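Local structure of 8-amino-8-demethylriboflavin N,N-dimethyltransferase (Streptomyces davawensis, 4D7K) at residues A260-L265 with D317-R322. The protein catalyses the S-adenosylmethionine-dependent double methylation of 8-amino-8-demethylriboflavin, the last two steps in the biosynthesis of the antibiotic roseoflavin. Residues are numbered along the deposited sequence; the frame is centred on the assembly and turned at random.
Sequences ADAVRL and DDLLAR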
ATOM      1  N   ALA A 260      23.626  22.481  18.160  1.00 90.32           N
ATOM      2  CA  ALA A 260      23.947  23.327  19.305  1.00 95.06           C
ATOM      3  C   ALA A 260      23.110  22.971  20.530  1.00 97.33           C
ATOM      4  O   ALA A 260      23.589  23.045  21.661  1.00102.11           O
ATOM      5  CB  ALA A 260      23.756  24.795  18.945  1.00102.10           C
ATOM      6  N   ASP A 261      21.859  22.583  20.298  1.00 95.01           N
ATOM      7  CA  ASP A 261      20.963  22.202  21.384  1.00 92.13           C
ATOM      8  C   ASP A 261      21.250  20.791  21.895  1.00 82.80           C
ATOM      9  O   ASP A 261      21.242  20.551  23.102  1.00 78.68           O
ATOM     10  CB  ASP A 261      19.504  22.305  20.934  1.00 95.97           C
ATOM     11  CG  ASP A 261      19.089  23.728  20.618  1.00103.12           C
ATOM     12  OD1 ASP A 261      18.666  24.447  21.549  1.00101.78           O
ATOM     13  OD2 ASP A 261      19.180  24.126  19.439  1.00109.83           O
ATOM     14  N   ALA A 262      21.500  19.862  20.973  1.00 80.08           N
ATOM     15  CA  ALA A 262      21.767  18.471  21.334  1.00 72.76           C
ATOM     16  C   ALA A 262      23.034  18.342  22.168  1.00 63.41           C
ATOM     17  O   ALA A 262      23.064  17.592  23.143  1.00 60.05           O
ATOM     18  CB  ALA A 262      21.872  17.604  20.085  1.00 64.52           C
ATOM     19  N   VAL A 263      24.074  19.076  21.780  1.00 66.10           N
ATOM     20  CA  VAL A 263      25.347  19.050  22.497  1.00 70.32           C
ATOM     21  C   VAL A 263      25.174  19.455  23.961  1.00 68.04           C
ATOM     22  O   VAL A 263      25.675  18.778  24.861  1.00 63.21           O
ATOM     23  CB  VAL A 263      26.391  19.976  21.830  1.00 75.19           C
ATOM     24  CG1 VAL A 263      27.596  20.168  22.738  1.00 72.43           C
ATOM     25  CG2 VAL A 263      26.824  19.410  20.487  1.00 76.28           C
ATOM     26  N   ARG A 264      24.455  20.551  24.192  1.00 69.69           N
ATOM     27  CA  ARG A 264      24.195  21.026  25.549  1.00 73.27           C
ATOM     28  C   ARG A 264      23.548  19.938  26.401  1.00 71.74           C
ATOM     29  O   ARG A 264      23.968  19.695  27.533  1.00 66.77           O
ATOM     30  CB  ARG A 264      23.308  22.275  25.525  1.00 77.09           C
ATOM     31  CG  ARG A 264      23.981  23.495  24.912  1.00 83.78           C
ATOM     32  CD  ARG A 264      23.198  24.777  25.172  1.00 89.46           C
ATOM     33  NE  ARG A 264      21.893  24.786  24.519  1.00 97.08           N
ATOM     34  CZ  ARG A 264      20.730  24.730  25.162  1.00100.66           C
ATOM     35  NH1 ARG A 264      20.704  24.663  26.487  1.00101.29           N
ATOM     36  NH2 ARG A 264      19.592  24.744  24.482  1.00101.16           N
ATOM     37  N   LEU A 265      22.533  19.280  25.844  1.00 64.97           N
ATOM     38  CA  LEU A 265      21.854  18.183  26.527  1.00 68.82           C
ATOM     39  C   LEU A 265      22.813  17.028  26.804  1.00 63.42           C
ATOM     40  O   LEU A 265      22.802  16.441  27.884  1.00 55.98           O
ATOM     41  CB  LEU A 265      20.664  17.692  25.698  1.00 65.41           C
ATOM     42  CG  LEU A 265      19.899  16.488  26.248  1.00 66.52           C
ATOM     43  CD1 LEU A 265      19.341  16.787  27.631  1.00 75.03           C
ATOM     44  CD2 LEU A 265      18.785  16.086  25.296  1.00 67.77           C
ATOM     45  N   ASP A 317      29.655  10.639  16.079  1.00 59.97           N
ATOM     46  CA  ASP A 317      31.007  10.796  16.607  1.00 65.82           C
ATOM     47  C   ASP A 317      31.307  12.260  16.904  1.00 70.42           C
ATOM     48  O   ASP A 317      31.764  12.598  17.994  1.00 73.17           O
ATOM     49  CB  ASP A 317      32.046  10.245  15.625  1.00 72.37           C
ATOM     50  CG  ASP A 317      32.464   8.820  15.945  1.00 83.47           C
ATOM     51  OD1 ASP A 317      32.603   8.495  17.145  1.00 87.87           O
ATOM     52  OD2 ASP A 317      32.658   8.029  14.997  1.00 83.99           O
ATOM     53  N   ASP A 318      31.037  13.121  15.926  1.00 72.15           N
ATOM     54  CA  ASP A 318      31.339  14.547  16.024  1.00 77.91           C
ATOM     55  C   ASP A 318      30.504  15.224  17.106  1.00 71.76           C
ATOM     56  O   ASP A 318      30.998  16.075  17.845  1.00 74.24           O
ATOM     57  CB  ASP A 318      31.107  15.230  14.671  1.00 86.93           C
ATOM     58  CG  ASP A 318      31.806  16.575  14.562  1.00102.03           C
ATOM     59  OD1 ASP A 318      31.617  17.430  15.453  1.00107.22           O
ATOM     60  OD2 ASP A 318      32.556  16.775  13.582  1.00108.75           O
ATOM     61  N   LEU A 319      29.235  14.841  17.193  1.00 67.59           N
ATOM     62  CA  LEU A 319      28.343  15.392  18.202  1.00 62.82           C
ATOM     63  C   LEU A 319      28.795  14.973  19.600  1.00 58.90           C
ATOM     64  O   LEU A 319      28.981  15.813  20.481  1.00 62.18           O
ATOM     65  CB  LEU A 319      26.903  14.941  17.946  1.00 62.58           C
ATOM     66  CG  LEU A 319      25.812  16.004  18.082  1.00 71.00           C
ATOM     67  CD1 LEU A 319      26.007  17.088  17.036  1.00 79.19           C
ATOM     68  CD2 LEU A 319      24.428  15.386  17.962  1.00 69.80           C
ATOM     69  N   LEU A 320      28.985  13.671  19.787  1.00 59.68           N
ATOM     70  CA  LEU A 320      29.384  13.120  21.079  1.00 52.71           C
ATOM     71  C   LEU A 320      30.778  13.577  21.498  1.00 59.22           C
ATOM     72  O   LEU A 320      31.074  13.666  22.690  1.00 65.76           O
ATOM     73  CB  LEU A 320      29.330  11.590  21.039  1.00 50.40           C
ATOM     74  CG  LEU A 320      27.925  10.995  20.920  1.00 58.32           C
ATOM     75  CD1 LEU A 320      27.986   9.571  20.383  1.00 56.60           C
ATOM     76  CD2 LEU A 320      27.206  11.035  22.258  1.00 47.21           C
ATOM     77  N   ALA A 321      31.629  13.861  20.515  1.00 57.74           N
ATOM     78  CA  ALA A 321      32.986  14.328  20.788  1.00 64.05           C
ATOM     79  C   ALA A 321      32.962  15.665  21.518  1.00 64.03           C
ATOM     80  O   ALA A 321      33.723  15.885  22.458  1.00 82.53           O
ATOM     81  CB  ALA A 321      33.788  14.443  19.490  1.00 63.01           C
ATOM     82  N   ARG A 322      32.076  16.552  21.079  1.00 63.82           N
ATOM     83  CA  ARG A 322      31.946  17.873  21.688  1.00 80.73           C
ATOM     84  C   ARG A 322      31.364  17.799  23.100  1.00 82.85           C
ATOM     85  O   ARG A 322      31.468  18.753  23.873  1.00 84.33           O
ATOM     86  CB  ARG A 322      31.078  18.778  20.809  1.00 82.67           C
ATOM     87  CG  ARG A 322      31.696  19.111  19.456  1.00 86.11           C
ATOM     88  CD  ARG A 322      30.917  20.210  18.744  1.00 87.59           C
ATOM     89  NE  ARG A 322      29.682  19.722  18.136  1.00 83.46           N
ATOM     90  CZ  ARG A 322      28.708  20.509  17.687  1.00 84.04           C
ATOM     91  NH1 ARG A 322      28.815  21.826  17.788  1.00 69.75           N
ATOM     92  NH2 ARG A 322      27.620  19.978  17.146  1.00 87.56           N
TER
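Val263 and Arg322 meet through a single methyl group: CG2 of Val263 lies over one face of the Arg322 guanidinium, offset toward its rim, with CG2 3.5 Å from Arg322 CZ. The two side chains cross at about a right angle. Val263 holds CG2 beside its own backbone N and CG1 anti to it (chi1 168°), while the arginine chain bends at chi3 (-77°), which helps bring the flat group across the valine. Val263 CG2 also lies 4.2 Å from Leu319 CD1, and that same CD1 lies at the guanidinium's edge, in its plane. The other branch of the leucine, CD2, packs 4.0 Å from Ala262 CB. Leu319 thus splits its two methyls between neighbouring residues of the facing helix. Van der Waals packing joins the segments, methyl on methyl at Leu319 and methyl on guanidinium at Arg322, illustrating how the face of an arginine's charged group can cover a valine methyl at the exposed margin of a hydrophobic seam. On a different side of the first helix, Arg264 NH2 bonds Asp261 OD1 at 3.1 Å, a salt bridge between residues three apart. Asp259, at the start of that helix, touches both Leu319 and Arg322. The segment axes approach to 9.1 Å at -50°, joining helices 259-270 and 313-322 of the Rossmann-like methyltransferase domain; Leu320, its CB pointing away from helix 259-270, packs on Phe325 and Ile327 of strand 325-333, outermost in the chain's mixed sheet.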